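Putative amidohydrolase/peptidase (Burkholderia cenocepacia, PDB 4WJB) probably hydrolyses carbon-nitrogen bonds other than peptide bonds, as a zinc-dependent member of the peptidase M20 family. Local coordinates at residues A314-L319 against A330-I335; V277-A282 against G293-V298; D72-V77 against E189-Y194. One frame throughout, in Å; residues are numbered along the deposited sequence.

Contact 1: residues A314-L319 against A330-I335; sequences ALRAEL and AQIEQI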
loop_
_atom_site.group_PDB
_atom_site.type_symbol
_atom_site.label_atom_id
_atom_site.label_comp_id
_atom_site.label_asym_id
_atom_site.label_seq_id
_atom_site.Cartn_x
_atom_site.Cartn_y
_atom_site.Cartn_z
ATOM N N ALA A 314 -7.042 22.371 -6.083
ATOM C CA ALA A 314 -6.066 22.339 -4.995
ATOM C C ALA A 314 -5.214 21.073 -5.046
ATOM O O ALA A 314 -3.994 21.123 -4.866
ATOM C CB ALA A 314 -6.767 22.454 -3.650
ATOM N N LEU A 315 -5.865 19.942 -5.297
ATOM C CA LEU A 315 -5.181 18.660 -5.405
ATOM C C LEU A 315 -4.177 18.664 -6.556
ATOM O O LEU A 315 -3.032 18.246 -6.390
ATOM C CB LEU A 315 -6.189 17.528 -5.599
ATOM C CG LEU A 315 -5.626 16.129 -5.868
ATOM C CD1 LEU A 315 -4.855 15.602 -4.670
ATOM C CD2 LEU A 315 -6.747 15.169 -6.248
ATOM N N ARG A 316 -4.618 19.141 -7.716
ATOM C CA ARG A 316 -3.772 19.184 -8.902
ATOM C C ARG A 316 -2.606 20.156 -8.736
ATOM O O ARG A 316 -1.505 19.902 -9.222
ATOM C CB ARG A 316 -4.600 19.559 -10.134
ATOM C CG ARG A 316 -5.598 18.486 -10.546
ATOM C CD ARG A 316 -6.484 18.941 -11.705
ATOM N NE ARG A 316 -7.411 17.890 -12.117
ATOM C CZ ARG A 316 -7.127 16.970 -13.033
ATOM N NH1 ARG A 316 -5.945 16.975 -13.632
ATOM N NH2 ARG A 316 -8.022 16.044 -13.352
ATOM N N ALA A 317 -2.850 21.266 -8.046
ATOM C CA ALA A 317 -1.807 22.260 -7.817
ATOM C C ALA A 317 -0.731 21.717 -6.884
ATOM O O ALA A 317 0.462 21.872 -7.143
ATOM C CB ALA A 317 -2.404 23.540 -7.251
ATOM N N GLU A 318 -1.156 21.074 -5.803
ATOM C CA GLU A 318 -0.213 20.554 -4.824
ATOM C C GLU A 318 0.551 19.360 -5.384
ATOM O O GLU A 318 1.734 19.189 -5.093
ATOM C CB GLU A 318 -0.926 20.168 -3.530
ATOM C CG GLU A 318 0.003 19.656 -2.426
ATOM C CD GLU A 318 0.939 20.725 -1.878
ATOM O OE1 GLU A 318 0.821 21.908 -2.264
ATOM O OE2 GLU A 318 1.803 20.384 -1.046
ATOM N N LEU A 319 -0.123 18.544 -6.190
ATOM C CA LEU A 319 0.536 17.415 -6.835
ATOM C C LEU A 319 1.694 17.907 -7.703
ATOM O O LEU A 319 2.791 17.347 -7.667
ATOM C CB LEU A 319 -0.456 16.610 -7.675
ATOM C CG LEU A 319 0.109 15.326 -8.285
ATOM C CD1 LEU A 319 0.540 14.374 -7.183
ATOM C CD2 LEU A 319 -0.900 14.663 -9.210
ATOM N N ALA A 330 4.803 12.570 -12.063
ATOM C CA ALA A 330 3.442 12.496 -11.553
ATOM C C ALA A 330 2.431 12.329 -12.678
ATOM O O ALA A 330 2.566 12.927 -13.745
ATOM C CB ALA A 330 3.115 13.736 -10.732
ATOM N N GLN A 331 1.425 11.501 -12.423
ATOM C CA GLN A 331 0.317 11.301 -13.344
ATOM C C GLN A 331 -0.968 11.303 -12.533
ATOM O O GLN A 331 -1.022 10.711 -11.455
ATOM C CB GLN A 331 0.456 9.987 -14.109
ATOM C CG GLN A 331 1.646 9.914 -15.050
ATOM C CD GLN A 331 1.972 8.490 -15.455
ATOM O OE1 GLN A 331 2.690 7.779 -14.747
ATOM N NE2 GLN A 331 1.439 8.061 -16.594
ATOM N N ILE A 332 -1.998 11.972 -13.040
ATOM C CA ILE A 332 -3.286 11.993 -12.351
ATOM C C ILE A 332 -4.433 11.899 -13.345
ATOM O O ILE A 332 -4.411 12.539 -14.396
ATOM C CB ILE A 332 -3.451 13.263 -11.476
ATOM C CG1 ILE A 332 -4.788 13.231 -10.730
ATOM C CG2 ILE A 332 -3.306 14.535 -12.313
ATOM C CD1 ILE A 332 -4.956 14.350 -9.716
ATOM N N GLU A 333 -5.426 11.081 -13.014
ATOM C CA GLU A 333 -6.595 10.918 -13.864
ATOM C C GLU A 333 -7.868 10.933 -13.039
ATOM O O GLU A 333 -8.026 10.147 -12.106
ATOM C CB GLU A 333 -6.514 9.617 -14.665
ATOM N N GLN A 334 -8.772 11.840 -13.382
ATOM C CA GLN A 334 -10.099 11.823 -12.791
ATOM C C GLN A 334 -10.910 10.744 -13.495
ATOM O O GLN A 334 -11.225 10.870 -14.676
ATOM C CB GLN A 334 -10.766 13.193 -12.916
ATOM C CG GLN A 334 -12.102 13.306 -12.204
ATOM C CD GLN A 334 -12.682 14.702 -12.292
ATOM O OE1 GLN A 334 -13.893 14.876 -12.423
ATOM N NE2 GLN A 334 -11.820 15.709 -12.213
ATOM N N ILE A 335 -11.234 9.676 -12.774
ATOM C CA ILE A 335 -11.857 8.510 -13.395
ATOM C C ILE A 335 -13.358 8.423 -13.135
ATOM O O ILE A 335 -14.046 7.587 -13.722
ATOM C CB ILE A 335 -11.201 7.210 -12.906
ATOM C CG1 ILE A 335 -11.448 7.033 -11.405
ATOM C CG2 ILE A 335 -9.701 7.217 -13.227
ATOM C CD1 ILE A 335 -11.115 5.654 -10.884
HETATM O O HOH W 1 -8.216 13.831 -15.567
#

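Contact 2: residues V277-A282 against G293-V298; sequences VGMIEA and GCFFTV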
loop_
_atom_site.group_PDB
_atom_site.type_symbol
_atom_site.label_atom_id
_atom_site.label_comp_id
_atom_site.label_asym_id
_atom_site.label_seq_id
_atom_site.Cartn_x
_atom_site.Cartn_y
_atom_site.Cartn_z
ATOM N N VAL A 277 -7.893 9.055 0.898
ATOM C CA VAL A 277 -7.043 8.149 0.136
ATOM C C VAL A 277 -7.285 6.760 0.714
ATOM O O VAL A 277 -6.851 6.458 1.821
ATOM C CB VAL A 277 -5.553 8.540 0.210
ATOM C CG1 VAL A 277 -4.684 7.504 -0.504
ATOM C CG2 VAL A 277 -5.339 9.918 -0.400
ATOM N N GLY A 278 -8.023 5.928 -0.015
ATOM C CA GLY A 278 -8.445 4.646 0.522
ATOM C C GLY A 278 -7.603 3.479 0.046
ATOM O O GLY A 278 -7.633 2.396 0.638
ATOM N N MET A 279 -6.850 3.701 -1.025
ATOM C CA MET A 279 -6.067 2.637 -1.642
ATOM C C MET A 279 -4.663 3.109 -2.000
ATOM O O MET A 279 -4.490 4.185 -2.565
ATOM C CB MET A 279 -6.784 2.105 -2.889
ATOM C CG MET A 279 -6.036 1.005 -3.638
ATOM S SD MET A 279 -6.979 0.401 -5.065
ATOM C CE MET A 279 -5.947 -0.966 -5.594
ATOM N N ILE A 280 -3.664 2.305 -1.658
ATOM C CA ILE A 280 -2.289 2.619 -2.028
ATOM C C ILE A 280 -1.546 1.351 -2.436
ATOM O O ILE A 280 -1.752 0.276 -1.864
ATOM C CB ILE A 280 -1.528 3.343 -0.878
ATOM C CG1 ILE A 280 -0.109 3.731 -1.318
ATOM C CG2 ILE A 280 -1.487 2.490 0.375
ATOM C CD1 ILE A 280 0.632 4.572 -0.305
ATOM N N GLU A 281 -0.708 1.483 -3.459
ATOM C CA GLU A 281 0.119 0.383 -3.929
ATOM C C GLU A 281 1.528 0.888 -4.197
ATOM O O GLU A 281 1.764 1.641 -5.143
ATOM C CB GLU A 281 -0.468 -0.249 -5.197
ATOM C CG GLU A 281 -1.876 -0.806 -5.038
ATOM C CD GLU A 281 -1.913 -2.148 -4.327
ATOM O OE1 GLU A 281 -3.003 -2.756 -4.263
ATOM O OE2 GLU A 281 -0.859 -2.606 -3.841
ATOM N N ALA A 282 2.464 0.480 -3.350
ATOM C CA ALA A 282 3.856 0.847 -3.536
ATOM C C ALA A 282 4.568 -0.239 -4.323
ATOM O O ALA A 282 4.195 -1.411 -4.259
ATOM C CB ALA A 282 4.532 1.072 -2.197
ATOM N N GLY A 293 8.016 3.468 -7.265
ATOM C CA GLY A 293 6.680 3.645 -7.800
ATOM C C GLY A 293 5.617 3.615 -6.724
ATOM O O GLY A 293 5.712 2.864 -5.750
ATOM N N CYS A 294 4.589 4.434 -6.891
ATOM C CA CYS A 294 3.501 4.417 -5.932
ATOM C C CYS A 294 2.185 4.871 -6.551
ATOM O O CYS A 294 2.078 5.977 -7.076
ATOM C CB CYS A 294 3.837 5.287 -4.725
ATOM S SG CYS A 294 2.698 5.020 -3.340
ATOM N N PHE A 295 1.192 3.994 -6.483
ATOM C CA PHE A 295 -0.155 4.290 -6.952
ATOM C C PHE A 295 -1.063 4.515 -5.750
ATOM O O PHE A 295 -0.960 3.805 -4.749
ATOM C CB PHE A 295 -0.672 3.144 -7.833
ATOM C CG PHE A 295 -2.167 3.146 -8.041
ATOM C CD1 PHE A 295 -2.734 3.860 -9.085
ATOM C CD2 PHE A 295 -3.002 2.409 -7.210
ATOM C CE1 PHE A 295 -4.108 3.856 -9.286
ATOM C CE2 PHE A 295 -4.376 2.403 -7.404
ATOM C CZ PHE A 295 -4.928 3.125 -8.444
ATOM N N PHE A 296 -1.937 5.513 -5.836
ATOM C CA PHE A 296 -2.958 5.707 -4.812
ATOM C C PHE A 296 -4.180 6.428 -5.361
ATOM O O PHE A 296 -4.109 7.118 -6.380
ATOM C CB PHE A 296 -2.393 6.466 -3.600
ATOM C CG PHE A 296 -1.963 7.876 -3.899
ATOM C CD1 PHE A 296 -0.670 8.147 -4.332
ATOM C CD2 PHE A 296 -2.844 8.936 -3.727
ATOM C CE1 PHE A 296 -0.269 9.446 -4.597
ATOM C CE2 PHE A 296 -2.451 10.238 -3.995
ATOM C CZ PHE A 296 -1.162 10.492 -4.430
ATOM N N THR A 297 -5.306 6.249 -4.682
ATOM C CA THR A 297 -6.563 6.849 -5.113
ATOM C C THR A 297 -6.916 8.063 -4.272
ATOM O O THR A 297 -6.490 8.185 -3.125
ATOM C CB THR A 297 -7.723 5.850 -5.028
ATOM O OG1 THR A 297 -7.872 5.415 -3.671
ATOM C CG2 THR A 297 -7.460 4.638 -5.926
ATOM N N VAL A 298 -7.695 8.968 -4.856
ATOM C CA VAL A 298 -8.226 10.105 -4.123
ATOM C C VAL A 298 -9.705 10.242 -4.447
ATOM O O VAL A 298 -10.107 10.120 -5.607
ATOM C CB VAL A 298 -7.498 11.422 -4.475
ATOM C CG1 VAL A 298 -8.048 12.576 -3.651
ATOM C CG2 VAL A 298 -6.001 11.291 -4.252
HETATM O O HOH W 2 -9.572 7.062 -2.361
#

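Contact 3: residues D72-V77 against E189-Y194; sequences DRMGNV and EPVGGY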
loop_
_atom_site.group_PDB
_atom_site.type_symbol
_atom_site.label_atom_id
_atom_site.label_comp_id
_atom_site.label_asym_id
_atom_site.label_seq_id
_atom_site.Cartn_x
_atom_site.Cartn_y
_atom_site.Cartn_z
ATOM N N ASP A 72 -45.120 -1.862 -11.881
ATOM C CA ASP A 72 -44.634 -1.468 -13.205
ATOM C C ASP A 72 -43.669 -2.515 -13.777
ATOM O O ASP A 72 -43.408 -3.541 -13.145
ATOM C CB ASP A 72 -43.992 -0.062 -13.176
ATOM C CG ASP A 72 -42.671 0.002 -12.398
ATOM O OD1 ASP A 72 -41.999 -1.034 -12.194
ATOM O OD2 ASP A 72 -42.291 1.133 -12.010
ATOM N N ARG A 73 -43.136 -2.243 -14.964
ATOM C CA ARG A 73 -42.375 -3.240 -15.703
ATOM C C ARG A 73 -41.019 -3.546 -15.059
ATOM O O ARG A 73 -40.389 -4.553 -15.383
ATOM C CB ARG A 73 -42.194 -2.782 -17.155
ATOM C CG ARG A 73 -43.516 -2.611 -17.902
ATOM C CD ARG A 73 -43.309 -2.091 -19.312
ATOM N NE ARG A 73 -42.780 -3.111 -20.211
ATOM C CZ ARG A 73 -42.420 -2.879 -21.469
ATOM N NH1 ARG A 73 -42.519 -1.656 -21.977
ATOM N NH2 ARG A 73 -41.956 -3.869 -22.219
ATOM N N MET A 74 -40.583 -2.693 -14.136
ATOM C CA MET A 74 -39.357 -2.950 -13.389
ATOM C C MET A 74 -39.668 -3.575 -12.033
ATOM O O MET A 74 -38.776 -3.750 -11.199
ATOM C CB MET A 74 -38.547 -1.661 -13.210
ATOM C CG MET A 74 -37.664 -1.341 -14.411
ATOM S SD MET A 74 -36.415 -2.619 -14.725
ATOM C CE MET A 74 -35.266 -2.306 -13.380
ATOM N N GLY A 75 -40.936 -3.913 -11.821
ATOM C CA GLY A 75 -41.366 -4.554 -10.591
ATOM C C GLY A 75 -41.506 -3.611 -9.410
ATOM O O GLY A 75 -41.662 -4.054 -8.273
ATOM N N ASN A 76 -41.440 -2.309 -9.668
ATOM C CA ASN A 76 -41.707 -1.332 -8.625
ATOM C C ASN A 76 -43.151 -1.467 -8.163
ATOM O O ASN A 76 -44.062 -1.581 -8.982
ATOM C CB ASN A 76 -41.443 0.088 -9.118
ATOM C CG ASN A 76 -40.007 0.302 -9.542
ATOM O OD1 ASN A 76 -39.072 -0.190 -8.901
ATOM N ND2 ASN A 76 -39.822 1.038 -10.634
ATOM N N VAL A 77 -43.353 -1.472 -6.851
ATOM C CA VAL A 77 -44.682 -1.670 -6.295
ATOM C C VAL A 77 -45.198 -0.355 -5.742
ATOM O O VAL A 77 -44.529 0.277 -4.925
ATOM C CB VAL A 77 -44.674 -2.742 -5.186
ATOM C CG1 VAL A 77 -46.082 -2.996 -4.671
ATOM C CG2 VAL A 77 -44.052 -4.033 -5.710
ATOM N N GLU A 189 -47.539 -1.703 -15.715
ATOM C CA GLU A 189 -47.488 -0.243 -15.729
ATOM C C GLU A 189 -46.190 0.277 -16.331
ATOM O O GLU A 189 -45.129 -0.331 -16.166
ATOM C CB GLU A 189 -47.655 0.327 -14.315
ATOM C CG GLU A 189 -48.959 -0.034 -13.623
ATOM C CD GLU A 189 -50.173 0.613 -14.265
ATOM O OE1 GLU A 189 -50.029 1.670 -14.919
ATOM O OE2 GLU A 189 -51.274 0.054 -14.119
ATOM N N PRO A 190 -46.272 1.409 -17.039
ATOM C CA PRO A 190 -45.052 2.068 -17.503
ATOM C C PRO A 190 -44.197 2.478 -16.309
ATOM O O PRO A 190 -44.735 2.793 -15.239
ATOM C CB PRO A 190 -45.570 3.291 -18.266
ATOM C CG PRO A 190 -46.985 2.965 -18.604
ATOM C CD PRO A 190 -47.486 2.119 -17.475
ATOM N N VAL A 191 -42.881 2.448 -16.483
ATOM C CA VAL A 191 -41.962 2.845 -15.427
ATOM C C VAL A 191 -41.700 4.345 -15.508
ATOM O O VAL A 191 -41.047 4.817 -16.438
ATOM C CB VAL A 191 -40.617 2.089 -15.523
ATOM C CG1 VAL A 191 -39.756 2.391 -14.304
ATOM C CG2 VAL A 191 -40.851 0.586 -15.649
ATOM N N GLY A 192 -42.212 5.096 -14.538
ATOM C CA GLY A 192 -42.036 6.539 -14.543
ATOM C C GLY A 192 -42.759 7.208 -15.699
ATOM O O GLY A 192 -43.683 6.634 -16.290
ATOM N N GLY A 193 -42.344 8.430 -16.014
ATOM C CA GLY A 193 -42.907 9.157 -17.137
ATOM C C GLY A 193 -44.224 9.866 -16.859
ATOM O O GLY A 193 -44.921 10.264 -17.792
ATOM N N TYR A 194 -44.574 10.025 -15.585
ATOM C CA TYR A 194 -45.795 10.748 -15.221
ATOM C C TYR A 194 -45.494 11.766 -14.118
ATOM O O TYR A 194 -44.550 11.585 -13.355
ATOM C CB TYR A 194 -46.896 9.772 -14.779
ATOM C CG TYR A 194 -46.520 8.932 -13.585
ATOM C CD1 TYR A 194 -46.709 9.403 -12.291
ATOM C CD2 TYR A 194 -45.978 7.666 -13.751
ATOM C CE1 TYR A 194 -46.357 8.637 -11.191
ATOM C CE2 TYR A 194 -45.620 6.892 -12.659
ATOM C CZ TYR A 194 -45.809 7.385 -11.384
ATOM O OH TYR A 194 -45.464 6.616 -10.302
HETATM O O HOH W 3 -43.807 3.361 -12.610
#

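Contact 1: residues A314-L319 against A330-I335
Leu319 and Ile332 meet at the middle of this helix-on-sheet contact, their branches slanting across each other. The CD2 methyl of Leu319 presses on the root of the isoleucine, 3.7 Å from Ile332 CB, while Leu319 CG lies 4.2 Å from Ala330 CB. Ile332 uses both arms. Its CD1 reaches Leu315 CD2 at 4.0 Å because CG1 points opposite the backbone N (chi1 -178°) and the chain is extended, and the shorter Ile332 CG2 turns instead to the guanidinium, 3.8 Å from Arg316 NH1. A beta-branched residue suits a strand position that must fill two directions at once, and the small Ala330 lets Leu319 CG lie close to the strand.

Arg316 runs along the border of the contact with its chain extended from CG to NE. Its guanidinium stands 49° from the amide plane of Gln334, whose NE2 lies at the guanidinium edge without bonding to it. A water in the guanidinium plane joins the Arg316 side chain to the strand backbone, accepting from Arg316 NH2 at 3.1 Å and from Gln334 N at 3.0 Å. The stronger polar ties lie elsewhere: Arg316 NE forms a salt bridge with Asp312, and Gln334 OE1 bonds to Thr337.

Segments 314-319 and 330-335 run nearly antiparallel (168°) across an apolar interface, and the direct grip is apolar, with polar linkage across it left to water at the margin.

Contact 2: residues V277-A282 against G293-V298
Ile280 and Cys294 pack closely on the face of the sheet turned to helix 251-268, where Cys294 SG sits 3.7 Å from both CG1 and CD1 of Ile280. Phe296 leaves from the same face; its chi1 of 65° swings the ring off toward Met258 of that helix, so that Ile280 meets mainly its CB. Val277 CG1 reaches the ring obliquely at CD2. Small and branched apolar groups suit this buried side, which a helix covers.

The backbones form an antiparallel beta hairpin of strands 274-283 and 289-302, within the family's dimerisation region. Glu281 and Phe295 form a hydrogen-bonded pair: Glu281 N to Phe295 O is 2.7 Å and nearly straight at 165°, and Phe295 N to Glu281 O is 2.8 Å. Past the bond from Thr297 N to Met279 O the pairing slackens: Met279 N makes only a weak bond to Thr297 OG1, and a water accepts from Thr297 OG1 at 2.7 Å and from Gly278 N.

The other face is more open. Here the extended Met279 brings SD to the edge of the Phe295 ring, 4.0 Å from CE2, a Met-aromatic contact, and Glu281 CG touches the same edge at CD2 before its chain bends and takes the carboxylate away into an exposed setting. Asn285 of the second subunit packs on Met279 and Glu281, and its OD1 accepts from Ile280 N.

Contact 3: residues D72-V77 against E189-Y194
A type I turn, Asp72 to Gly75, joins strands 68-71 and 77-81, and the loop 189-194 lies against it. Val191 is the apolar piece of the contact: Val191 CG2 rests over the turn, 3.6 Å from Met74 N and 3.9 Å from Met74 CG, while its CG1 lies 3.6 Å from Asp72 OD2. Both methyls lie against the carboxylate, with Leu162 and Val155 of nearby helices packing on the same side chain. Between the two segments the one direct bond, Arg73 N to Glu189 O, is weak, but Glu189 also bonds to the backbone of Val71.

Asp72 organises the turn from within; chi1 of 69° folds its carboxylate back over the following residues. OD1 takes two N-H groups from opposite faces of its plane, Met74 N and Asn76 N, each at 2.9 Å. OD2 uses its syn lone pair for Asn76 ND2 at 2.8 Å, and it also accepts from a water that donates to Pro190 O and accepts from Gly192 N, tying the two loops together. Several donors on one buried carboxylate would be expected to favour its charged form. Asn76 OD1 bonds to Ser152 and to Thr139 N, which fixes the amide's rotation.

Gly75 has the positive phi (78°) that glycine tolerates. The bond from Met74 N to Asp72 OD1 makes this an Asx turn, built into the connection of a beta hairpin.

In the fold
Contacts 1 and 2 belong to one layered unit of helices on a sheet and touch directly, Leu315 CD2 meeting Val298 CG1 at 3.9 Å; strand 289-302 runs on in sequence to helix 305-326. Contact 2 is the more buried and joins neighbouring strands through backbone bonds, whereas contact 1 is partly buried and sets a helix on the sheet mainly through side chains. Contact 2 also meets the second subunit. Contact 3 lies about 42 Å from either, between centres, in the part of the chain that holds the zinc site. There, two irregular loops, partly buried, rely chiefly on one aspartate, a valine and a water instead of regular pairing.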